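PDB 5X3I: glycoside hydrolase family 31 from Kribbella flavida DSM 17836, which hydrolyses the alpha-1,3-glucosidic linkages of the cyclic tetrasaccharide cyclobis-(1-6)-alpha-nigerosyl, releasing isomaltose inside the cell. Local coordinates for residues L654-F659 with Q674-D679; T693-L698 with L716-V721; D705-D710 with V726-R731. The protein carries 1 engineered substitution. One frame throughout, in Å; residues are numbered along the deposited sequence.

Contact 1 (L654-F659 with Q674-D679); sequences LMRPLF and QYLLGD
Arg656 and Leu676 are a hydrogen-bonded antiparallel pair: Arg656 N donates to Leu676 O at 2.8 Å, and Leu676 N returns a bond to Arg656 O. Beyond them Gly678 N donates to Leu654 O at 2.9 Å.

One carboxylate oxygen takes both arginine nitrogens. Arg656 holds Asp679 end-on, with NH1 at 3.0 Å and NH2 at 2.9 Å from the same oxygen, OD1. That oxygen lies in the guanidinium plane, but the carboxylate is turned 70° from it. The arginine chain bends at chi3 (-51°), which brings the guanidinium round until Gly678 O sits over its centre. Arg652 crowds in as a like charge, probably offset by Asp661, a second salt-bridge partner of Arg656; Asp679 OD2 forms a salt bridge with Arg646 of helix 622-650.

Strands 655-656 and 675-677 make one margin of the antiparallel sheet of the family 31 C-terminal domain, with 655-656 outermost.

On the face carrying Met655 the contacts are aromatic and apolar. Met655 CG lies over the Tyr675 ring, 4.0 Å from its centroid, a CH-pi contact displaced toward the rim. The extended chain carries Met655 SD above the same face of Tyr675, more distantly, 4.9 Å from the centroid, a Met-aromatic contact. Tyr675 OH bonds to Phe588 O. Elsewhere Leu658 CD1 rests 3.8 Å from Tyr675 CA.

Contact 2 (T693-L698 with L716-V721); sequences TWTTYL and LVTRDV
At the edge of the Tyr697 ring, near its plane, lies Leu716 CD2, 3.9 Å from Tyr697 CD1, and the two side chains cross at about a right angle. The ring of His671 lies almost parallel to that of Tyr697, whose hydroxyl bonds to Asp665. The indole of Trp694 leads away from the other strand; it is Trp694 CB that touches, 3.6 Å from Val721 CG1. The indole NE1 makes a weak hydrogen bond to Asn684. In the Arg719 guanidinium, NE donates to Asp720 O at 3.1 Å, the acceptor tilted 23° from the plane, while NH2 comes suspiciously close to Asp705 OD2, an ion pair whose modelled geometry is doubtful.

Strands 693-698 and 716-720 run antiparallel as a two-stranded sheet of the C-terminal domain, their axes 4.5 Å apart at closest. Two hydrogen-bonded pairs zip them together, Trp694 with Arg719 and Thr696 with Val717; in the second, Thr696 N meets Val717 O at 2.8 Å. One face, with Thr696, Leu698 and Val717, is laid against Tyr729 of strand 728-731, consistent with the beta-sandwich build of this domain in family 31. On it Leu698 CD1 packs against Val717 CG2.

Thr695 and Thr718 stand opposite each other on the other, more exposed face. Both OG1 atoms lie anti to their own carbonyl carbon (chi1 -61° and -62°), which turns them together for a hydrogen bond of 2.7 Å between Thr695 OG1 and Thr718 OG1. Back on the Tyr729 side, a water bonds to Thr696 OG1 at 2.6 Å and donates to Val717 O; Asn684 is a further partner of that hydroxyl.

Contact 3 (D705-D710 with V726-R731); sequences DVWTGD and VPVYCR. With SO4 (sulfate ion), chain J.
Val706 fills the tight part of this contact, its two methyls spread over strand 728-731. Val706 CG2 lies 3.7 Å from Val728 CB and Val706 CG1 3.9 Å from Cys730 CB, while the backbone bond from Val706 N to Val728 O is straight (170°) but long, 3.3 Å. Trp735 and Phe742 of helix 735-742 cover the same valine. Its CG2 also sits over the centre of the Trp707 indole, whose ring meets Phe742 edge-to-face. The indole NE1 donates to Val726 O at 2.8 Å; the oxygen lies in the ring plane, yet NE1 stands above the carbonyl plane, off the lone pairs. Replacing Trp707 by an alanine is likely to leave Val726 O without this donor and open a gap beside Val706 CG2 and Phe742.

Toward Asp705 and Tyr729 the join is looser and partly made by water. Asp705 CB comes to 3.9 Å from Tyr729 CE1, but the polar ends meet through a water that donates to Asp705 OD2 at 2.8 Å and lies 2.7 Å from Tyr729 OH. A second water, weakly bound to Asp705 OD1, accepts from Val728 N. The carboxylate's charged neighbour, Arg719, approaches from strand 715-720. Arg731 NH1 and NH2 hydrogen-bond O4 and O3 of a sulfate, probably from the crystallisation liquor, and NH1 also forms a salt bridge with Glu680.

Placed by CG opposite the backbone N (chi1 -177°), Asp705 OD1 accepts from Trp707 N, an Asx turn, and Thr708 OG1 accepts from Asp710 N, an ST turn: together they shape the loop of hairpin 703-705/711-712, beside strand 728-731 in the domain's antiparallel sheet.

In the fold
All three contacts belong to the family 31 C-terminal domain, away from the probable catalytic residues of the barrel domain. Contacts 1 and 3 lie in one antiparallel sheet, their centres about 15 Å apart, with strand 681-683 between 675-677 and 728-731. Contact 2 is a separate two-stranded sheet facing it, its centre about 17 Å from contact 1 and 11 Å from contact 3. Along the chain contact 1 closes first; contacts 2 and 3 then alternate their segments, which ties the two sheets together. Gln674 probably bonds to the backbone of Tyr697, joining contacts 1 and 2, and Thr696 and Val721 pack on Pro727, joining contacts 2 and 3.

Contact 1 (L654-F659 with Q674-D679)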
loop_
_atom_site.group_PDB
_atom_site.type_symbol
_atom_site.label_atom_id
_atom_site.label_comp_id
_atom_site.label_asym_id
_atom_site.label_seq_id
_atom_site.Cartn_x
_atom_site.Cartn_y
_atom_site.Cartn_z
ATOM N N LEU A 654 7.625 -10.530 -13.420
ATOM C CA LEU A 654 8.074 -11.696 -12.668
ATOM C C LEU A 654 6.904 -12.553 -12.204
ATOM O O LEU A 654 6.904 -13.759 -12.403
ATOM C CB LEU A 654 8.920 -11.259 -11.470
ATOM C CG LEU A 654 9.476 -12.370 -10.583
ATOM C CD1 LEU A 654 10.232 -13.397 -11.430
ATOM C CD2 LEU A 654 10.377 -11.770 -9.485
ATOM N N MET A 655 5.890 -11.932 -11.607
ATOM C CA MET A 655 4.675 -12.662 -11.306
ATOM C C MET A 655 3.692 -12.239 -12.405
ATOM O O MET A 655 3.076 -11.179 -12.334
ATOM C CB MET A 655 4.190 -12.301 -9.893
ATOM C CG MET A 655 2.971 -13.038 -9.371
ATOM S SD MET A 655 2.553 -12.476 -7.708
ATOM C CE MET A 655 1.262 -13.614 -7.259
ATOM N N ARG A 656 3.492 -13.124 -13.377
ATOM C CA ARG A 656 3.059 -12.681 -14.701
ATOM C C ARG A 656 1.710 -13.224 -15.128
ATOM O O ARG A 656 1.584 -14.416 -15.415
ATOM C CB ARG A 656 4.117 -13.052 -15.752
ATOM C CG ARG A 656 3.859 -12.477 -17.148
ATOM C CD ARG A 656 4.860 -13.020 -18.162
ATOM N NE ARG A 656 6.237 -12.871 -17.704
ATOM C CZ ARG A 656 7.289 -13.420 -18.303
ATOM N NH1 ARG A 656 7.130 -14.155 -19.395
ATOM N NH2 ARG A 656 8.506 -13.237 -17.811
ATOM N N PRO A 657 0.699 -12.343 -15.189
ATOM C CA PRO A 657 -0.594 -12.711 -15.770
ATOM C C PRO A 657 -0.392 -13.267 -17.173
ATOM O O PRO A 657 0.494 -12.816 -17.882
ATOM C CB PRO A 657 -1.358 -11.381 -15.802
ATOM C CG PRO A 657 -0.752 -10.573 -14.728
ATOM C CD PRO A 657 0.709 -10.947 -14.721
ATOM N N LEU A 658 -1.193 -14.242 -17.560
ATOM C CA LEU A 658 -1.000 -14.898 -18.844
ATOM C C LEU A 658 -1.215 -13.985 -20.054
ATOM O O LEU A 658 -0.781 -14.317 -21.149
ATOM C CB LEU A 658 -1.912 -16.119 -18.955
ATOM C CG LEU A 658 -1.341 -17.434 -18.422
ATOM C CD1 LEU A 658 -1.180 -17.384 -16.923
ATOM C CD2 LEU A 658 -2.230 -18.598 -18.816
ATOM N N PHE A 659 -1.850 -12.830 -19.870
ATOM C CA PHE A 659 -2.141 -11.989 -21.033
ATOM C C PHE A 659 -0.881 -11.342 -21.604
ATOM O O PHE A 659 -0.893 -10.849 -22.723
ATOM C CB PHE A 659 -3.210 -10.932 -20.709
ATOM C CG PHE A 659 -2.729 -9.761 -19.885
ATOM C CD1 PHE A 659 -2.150 -8.659 -20.484
ATOM C CD2 PHE A 659 -2.933 -9.732 -18.522
ATOM C CE1 PHE A 659 -1.735 -7.579 -19.732
ATOM C CE2 PHE A 659 -2.522 -8.652 -17.768
ATOM C CZ PHE A 659 -1.926 -7.576 -18.375
ATOM N N GLN A 674 -4.153 -17.783 -12.024
ATOM C CA GLN A 674 -2.967 -18.416 -12.595
ATOM C C GLN A 674 -1.954 -17.389 -13.035
ATOM O O GLN A 674 -2.315 -16.288 -13.426
ATOM C CB GLN A 674 -3.321 -19.282 -13.807
ATOM C CG GLN A 674 -4.157 -20.477 -13.510
ATOM C CD GLN A 674 -4.374 -21.340 -14.731
ATOM O OE1 GLN A 674 -5.046 -22.358 -14.655
ATOM N NE2 GLN A 674 -3.801 -20.941 -15.854
ATOM N N TYR A 675 -0.684 -17.754 -12.995
ATOM C CA TYR A 675 0.353 -16.872 -13.500
ATOM C C TYR A 675 1.621 -17.626 -13.839
ATOM O O TYR A 675 1.844 -18.738 -13.372
ATOM C CB TYR A 675 0.665 -15.770 -12.484
ATOM C CG TYR A 675 1.133 -16.282 -11.146
ATOM C CD1 TYR A 675 0.224 -16.663 -10.171
ATOM C CD2 TYR A 675 2.493 -16.376 -10.851
ATOM C CE1 TYR A 675 0.644 -17.125 -8.949
ATOM C CE2 TYR A 675 2.922 -16.831 -9.632
ATOM C CZ TYR A 675 2.000 -17.213 -8.688
ATOM O OH TYR A 675 2.428 -17.679 -7.476
ATOM N N LEU A 676 2.460 -17.000 -14.647
ATOM C CA LEU A 676 3.787 -17.511 -14.903
ATOM C C LEU A 676 4.745 -16.858 -13.912
ATOM O O LEU A 676 4.705 -15.641 -13.731
ATOM C CB LEU A 676 4.221 -17.220 -16.337
ATOM C CG LEU A 676 3.397 -17.898 -17.432
ATOM C CD1 LEU A 676 3.672 -17.241 -18.763
ATOM C CD2 LEU A 676 3.728 -19.379 -17.493
ATOM N N LEU A 677 5.573 -17.665 -13.254
ATOM C CA LEU A 677 6.651 -17.126 -12.444
ATOM C C LEU A 677 7.895 -17.107 -13.321
ATOM O O LEU A 677 8.507 -18.144 -13.576
ATOM C CB LEU A 677 6.857 -17.980 -11.195
ATOM C CG LEU A 677 8.016 -17.634 -10.250
ATOM C CD1 LEU A 677 7.687 -16.402 -9.445
ATOM C CD2 LEU A 677 8.307 -18.801 -9.327
ATOM N N GLY A 678 8.300 -15.919 -13.735
ATOM C CA GLY A 678 9.280 -15.804 -14.796
ATOM C C GLY A 678 8.777 -16.430 -16.090
ATOM O O GLY A 678 7.593 -16.731 -16.229
ATOM N N ASP A 679 9.687 -16.641 -17.032
ATOM C CA ASP A 679 9.349 -17.234 -18.321
ATOM C C ASP A 679 8.881 -18.684 -18.221
ATOM O O ASP A 679 7.966 -19.088 -18.927
ATOM C CB ASP A 679 10.552 -17.180 -19.269
ATOM C CG ASP A 679 10.926 -15.778 -19.661
ATOM O OD1 ASP A 679 10.082 -14.886 -19.521
ATOM O OD2 ASP A 679 12.060 -15.565 -20.121
#

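Contact 2 (T693-L698 with L716-V721)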
loop_
_atom_site.group_PDB
_atom_site.type_symbol
_atom_site.label_atom_id
_atom_site.label_comp_id
_atom_site.label_asym_id
_atom_site.label_seq_id
_atom_site.Cartn_x
_atom_site.Cartn_y
_atom_site.Cartn_z
ATOM N N THR A 693 -8.622 -32.127 -5.849
ATOM C CA THR A 693 -8.149 -32.055 -7.223
ATOM C C THR A 693 -8.196 -30.600 -7.633
ATOM O O THR A 693 -8.892 -29.808 -7.023
ATOM C CB THR A 693 -8.995 -32.900 -8.205
ATOM O OG1 THR A 693 -10.329 -32.379 -8.266
ATOM C CG2 THR A 693 -9.032 -34.364 -7.791
ATOM N N TRP A 694 -7.438 -30.241 -8.653
ATOM C CA TRP A 694 -7.371 -28.853 -9.074
ATOM C C TRP A 694 -7.148 -28.823 -10.568
ATOM O O TRP A 694 -6.394 -29.631 -11.099
ATOM C CB TRP A 694 -6.254 -28.119 -8.328
ATOM C CG TRP A 694 -6.414 -26.621 -8.189
ATOM C CD1 TRP A 694 -5.579 -25.664 -8.678
ATOM C CD2 TRP A 694 -7.452 -25.921 -7.490
ATOM N NE1 TRP A 694 -6.028 -24.418 -8.337
ATOM C CE2 TRP A 694 -7.179 -24.547 -7.606
ATOM C CE3 TRP A 694 -8.590 -26.324 -6.786
ATOM C CZ2 TRP A 694 -8.003 -23.572 -7.052
ATOM C CZ3 TRP A 694 -9.402 -25.354 -6.228
ATOM C CH2 TRP A 694 -9.105 -23.995 -6.366
ATOM N N THR A 695 -7.796 -27.889 -11.249
ATOM C CA THR A 695 -7.690 -27.823 -12.696
ATOM C C THR A 695 -6.970 -26.568 -13.141
ATOM O O THR A 695 -7.291 -25.465 -12.706
ATOM C CB THR A 695 -9.072 -27.886 -13.353
ATOM O OG1 THR A 695 -9.691 -29.127 -13.004
ATOM C CG2 THR A 695 -8.937 -27.801 -14.859
ATOM N N THR A 696 -5.996 -26.759 -14.022
ATOM C CA THR A 696 -5.142 -25.692 -14.507
ATOM C C THR A 696 -5.300 -25.548 -16.012
ATOM O O THR A 696 -5.404 -26.542 -16.719
ATOM C CB THR A 696 -3.657 -25.973 -14.165
ATOM O OG1 THR A 696 -3.510 -26.129 -12.751
ATOM C CG2 THR A 696 -2.772 -24.852 -14.645
ATOM N N TYR A 697 -5.331 -24.318 -16.506
ATOM C CA TYR A 697 -5.371 -24.115 -17.942
ATOM C C TYR A 697 -3.990 -23.769 -18.455
ATOM O O TYR A 697 -3.438 -22.716 -18.144
ATOM C CB TYR A 697 -6.369 -23.017 -18.337
ATOM C CG TYR A 697 -6.282 -22.660 -19.807
ATOM C CD1 TYR A 697 -6.826 -23.491 -20.776
ATOM C CD2 TYR A 697 -5.638 -21.511 -20.226
ATOM C CE1 TYR A 697 -6.735 -23.182 -22.120
ATOM C CE2 TYR A 697 -5.545 -21.193 -21.567
ATOM C CZ TYR A 697 -6.100 -22.035 -22.510
ATOM O OH TYR A 697 -6.009 -21.718 -23.844
ATOM N N LEU A 698 -3.439 -24.669 -19.254
ATOM C CA LEU A 698 -2.141 -24.453 -19.858
ATOM C C LEU A 698 -2.307 -23.890 -21.258
ATOM O O LEU A 698 -2.903 -24.525 -22.115
ATOM C CB LEU A 698 -1.346 -25.755 -19.901
ATOM C CG LEU A 698 -1.062 -26.435 -18.563
ATOM C CD1 LEU A 698 -0.306 -27.728 -18.783
ATOM C CD2 LEU A 698 -0.276 -25.509 -17.665
ATOM N N LEU A 716 -6.879 -27.739 -20.549
ATOM C CA LEU A 716 -7.240 -27.978 -19.162
ATOM C C LEU A 716 -6.592 -29.248 -18.644
ATOM O O LEU A 716 -6.669 -30.298 -19.280
ATOM C CB LEU A 716 -8.754 -28.071 -19.011
ATOM C CG LEU A 716 -9.544 -26.811 -19.351
ATOM C CD1 LEU A 716 -11.037 -27.072 -19.228
ATOM C CD2 LEU A 716 -9.126 -25.669 -18.445
ATOM N N VAL A 717 -5.947 -29.148 -17.487
ATOM C CA VAL A 717 -5.313 -30.295 -16.858
ATOM C C VAL A 717 -5.753 -30.402 -15.418
ATOM O O VAL A 717 -5.689 -29.428 -14.677
ATOM C CB VAL A 717 -3.785 -30.196 -16.882
ATOM C CG1 VAL A 717 -3.166 -31.528 -16.463
ATOM C CG2 VAL A 717 -3.306 -29.785 -18.243
ATOM N N THR A 718 -6.181 -31.589 -15.015
ATOM C CA THR A 718 -6.568 -31.818 -13.637
ATOM C C THR A 718 -5.592 -32.783 -12.975
ATOM O O THR A 718 -5.225 -33.791 -13.561
ATOM C CB THR A 718 -7.998 -32.372 -13.554
ATOM O OG1 THR A 718 -8.904 -31.412 -14.101
ATOM C CG2 THR A 718 -8.379 -32.656 -12.122
ATOM N N ARG A 719 -5.150 -32.456 -11.766
ATOM C CA ARG A 719 -4.293 -33.357 -11.011
ATOM C C ARG A 719 -4.695 -33.348 -9.551
ATOM O O ARG A 719 -5.443 -32.475 -9.119
ATOM C CB ARG A 719 -2.820 -32.974 -11.163
ATOM C CG ARG A 719 -2.473 -31.552 -10.752
ATOM C CD ARG A 719 -0.989 -31.425 -10.442
ATOM N NE ARG A 719 -0.638 -32.309 -9.340
ATOM C CZ ARG A 719 0.206 -33.328 -9.424
ATOM N NH1 ARG A 719 0.428 -34.071 -8.358
ATOM N NH2 ARG A 719 0.837 -33.595 -10.557
ATOM N N ASP A 720 -4.210 -34.324 -8.793
ATOM C CA ASP A 720 -4.480 -34.366 -7.363
ATOM C C ASP A 720 -3.732 -33.262 -6.632
ATOM O O ASP A 720 -2.618 -32.908 -7.003
ATOM C CB ASP A 720 -4.096 -35.720 -6.776
ATOM C CG ASP A 720 -4.931 -36.843 -7.329
ATOM O OD1 ASP A 720 -5.998 -36.553 -7.897
ATOM O OD2 ASP A 720 -4.524 -38.010 -7.194
ATOM N N VAL A 721 -4.346 -32.725 -5.586
ATOM C CA VAL A 721 -3.675 -31.717 -4.785
ATOM C C VAL A 721 -3.688 -32.040 -3.296
ATOM O O VAL A 721 -4.375 -31.396 -2.515
ATOM C CB VAL A 721 -4.286 -30.324 -5.019
ATOM C CG1 VAL A 721 -3.776 -29.755 -6.325
ATOM C CG2 VAL A 721 -5.811 -30.389 -5.019
HETATM O O HOH W 1 -3.535 -28.718 -12.381
#

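Contact 3 (D705-D710 with V726-R731)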
loop_
_atom_site.group_PDB
_atom_site.type_symbol
_atom_site.label_atom_id
_atom_site.label_comp_id
_atom_site.label_asym_id
_atom_site.label_seq_id
_atom_site.Cartn_x
_atom_site.Cartn_y
_atom_site.Cartn_z
ATOM N N ASP A 705 4.684 -31.488 -15.960
ATOM C CA ASP A 705 4.282 -31.437 -14.565
ATOM C C ASP A 705 5.543 -31.583 -13.712
ATOM O O ASP A 705 6.220 -32.602 -13.784
ATOM C CB ASP A 705 3.273 -32.555 -14.272
ATOM C CG ASP A 705 2.738 -32.529 -12.851
ATOM O OD1 ASP A 705 3.375 -31.945 -11.950
ATOM O OD2 ASP A 705 1.661 -33.114 -12.626
ATOM N N VAL A 706 5.823 -30.600 -12.858
ATOM C CA VAL A 706 7.128 -30.561 -12.197
ATOM C C VAL A 706 7.242 -31.603 -11.098
ATOM O O VAL A 706 8.341 -31.948 -10.692
ATOM C CB VAL A 706 7.442 -29.176 -11.582
ATOM C CG1 VAL A 706 7.394 -28.092 -12.644
ATOM C CG2 VAL A 706 6.501 -28.876 -10.441
ATOM N N TRP A 707 6.110 -32.081 -10.600
ATOM C CA TRP A 707 6.126 -33.064 -9.538
ATOM C C TRP A 707 6.372 -34.488 -10.035
ATOM O O TRP A 707 6.974 -35.288 -9.340
ATOM C CB TRP A 707 4.822 -33.001 -8.751
ATOM C CG TRP A 707 4.505 -31.620 -8.304
ATOM C CD1 TRP A 707 3.414 -30.879 -8.643
ATOM C CD2 TRP A 707 5.307 -30.789 -7.463
ATOM N NE1 TRP A 707 3.479 -29.645 -8.055
ATOM C CE2 TRP A 707 4.631 -29.563 -7.322
ATOM C CE3 TRP A 707 6.530 -30.967 -6.805
ATOM C CZ2 TRP A 707 5.133 -28.520 -6.558
ATOM C CZ3 TRP A 707 7.029 -29.928 -6.044
ATOM C CH2 TRP A 707 6.331 -28.721 -5.924
ATOM N N THR A 708 5.814 -34.839 -11.184
ATOM C CA THR A 708 6.105 -36.144 -11.775
ATOM C C THR A 708 7.123 -36.170 -12.909
ATOM O O THR A 708 7.539 -37.238 -13.346
ATOM C CB THR A 708 4.824 -36.747 -12.310
ATOM O OG1 THR A 708 4.341 -35.906 -13.358
ATOM C CG2 THR A 708 3.787 -36.817 -11.202
ATOM N N GLY A 709 7.549 -35.005 -13.372
ATOM C CA GLY A 709 8.356 -34.942 -14.575
ATOM C C GLY A 709 7.683 -35.410 -15.864
ATOM O O GLY A 709 8.334 -35.466 -16.907
ATOM N N ASP A 710 6.391 -35.731 -15.815
ATOM C CA ASP A 710 5.679 -36.200 -17.010
ATOM C C ASP A 710 5.213 -35.068 -17.921
ATOM O O ASP A 710 4.812 -34.007 -17.449
ATOM C CB ASP A 710 4.462 -37.039 -16.622
ATOM C CG ASP A 710 4.833 -38.308 -15.905
ATOM O OD1 ASP A 710 5.967 -38.797 -16.083
ATOM O OD2 ASP A 710 3.979 -38.819 -15.164
ATOM N N VAL A 726 1.223 -27.941 -4.942
ATOM C CA VAL A 726 0.469 -26.901 -5.627
ATOM C C VAL A 726 0.808 -27.113 -7.084
ATOM O O VAL A 726 1.964 -27.368 -7.407
ATOM C CB VAL A 726 0.847 -25.460 -5.166
ATOM C CG1 VAL A 726 2.366 -25.233 -5.196
ATOM C CG2 VAL A 726 0.159 -24.413 -6.023
ATOM N N PRO A 727 -0.196 -27.015 -7.972
ATOM C CA PRO A 727 0.109 -27.313 -9.371
ATOM C C PRO A 727 1.087 -26.324 -9.966
ATOM O O PRO A 727 0.879 -25.119 -9.885
ATOM C CB PRO A 727 -1.264 -27.232 -10.054
ATOM C CG PRO A 727 -2.228 -27.568 -8.973
ATOM C CD PRO A 727 -1.647 -26.954 -7.725
ATOM N N VAL A 728 2.140 -26.854 -10.571
ATOM C CA VAL A 728 3.196 -26.073 -11.184
ATOM C C VAL A 728 3.638 -26.803 -12.438
ATOM O O VAL A 728 3.824 -28.011 -12.421
ATOM C CB VAL A 728 4.411 -25.882 -10.245
ATOM C CG1 VAL A 728 5.572 -25.229 -10.988
ATOM C CG2 VAL A 728 4.039 -25.082 -9.027
ATOM N N TYR A 729 3.819 -26.067 -13.519
ATOM C CA TYR A 729 4.185 -26.669 -14.782
ATOM C C TYR A 729 5.338 -25.903 -15.389
ATOM O O TYR A 729 5.396 -24.688 -15.298
ATOM C CB TYR A 729 2.978 -26.706 -15.733
ATOM C CG TYR A 729 1.839 -27.528 -15.183
ATOM C CD1 TYR A 729 1.746 -28.884 -15.455
ATOM C CD2 TYR A 729 0.878 -26.959 -14.368
ATOM C CE1 TYR A 729 0.727 -29.646 -14.937
ATOM C CE2 TYR A 729 -0.154 -27.713 -13.852
ATOM C CZ TYR A 729 -0.221 -29.057 -14.140
ATOM O OH TYR A 729 -1.235 -29.816 -13.626
ATOM N N CYS A 730 6.259 -26.626 -16.005
ATOM C CA CYS A 730 7.437 -26.020 -16.589
ATOM C C CYS A 730 7.410 -26.159 -18.099
ATOM O O CYS A 730 6.976 -27.179 -18.622
ATOM C CB CYS A 730 8.709 -26.658 -16.016
ATOM S SG CYS A 730 10.239 -25.973 -16.637
ATOM N N ARG A 731 7.870 -25.127 -18.793
ATOM C CA ARG A 731 8.012 -25.198 -20.236
ATOM C C ARG A 731 8.991 -26.315 -20.561
ATOM O O ARG A 731 10.100 -26.348 -20.027
ATOM C CB ARG A 731 8.490 -23.864 -20.812
ATOM C CG ARG A 731 7.454 -22.752 -20.712
ATOM C CD ARG A 731 7.984 -21.423 -21.231
ATOM N NE ARG A 731 8.256 -21.450 -22.662
ATOM C CZ ARG A 731 9.464 -21.322 -23.204
ATOM N NH1 ARG A 731 10.532 -21.150 -22.439
ATOM N NH2 ARG A 731 9.604 -21.363 -24.523
HETATM S S SO4 J . 13.361 -21.665 -25.391
HETATM O O1 SO4 J . 14.008 -22.914 -25.775
HETATM O O2 SO4 J . 14.157 -20.535 -25.854
HETATM O O3 SO4 J . 12.034 -21.603 -25.995
HETATM O O4 SO4 J . 13.235 -21.611 -23.940
HETATM O O HOH W 2 1.635 -29.795 -11.367
HETATM O O HOH W 3 -0.724 -32.493 -13.977
#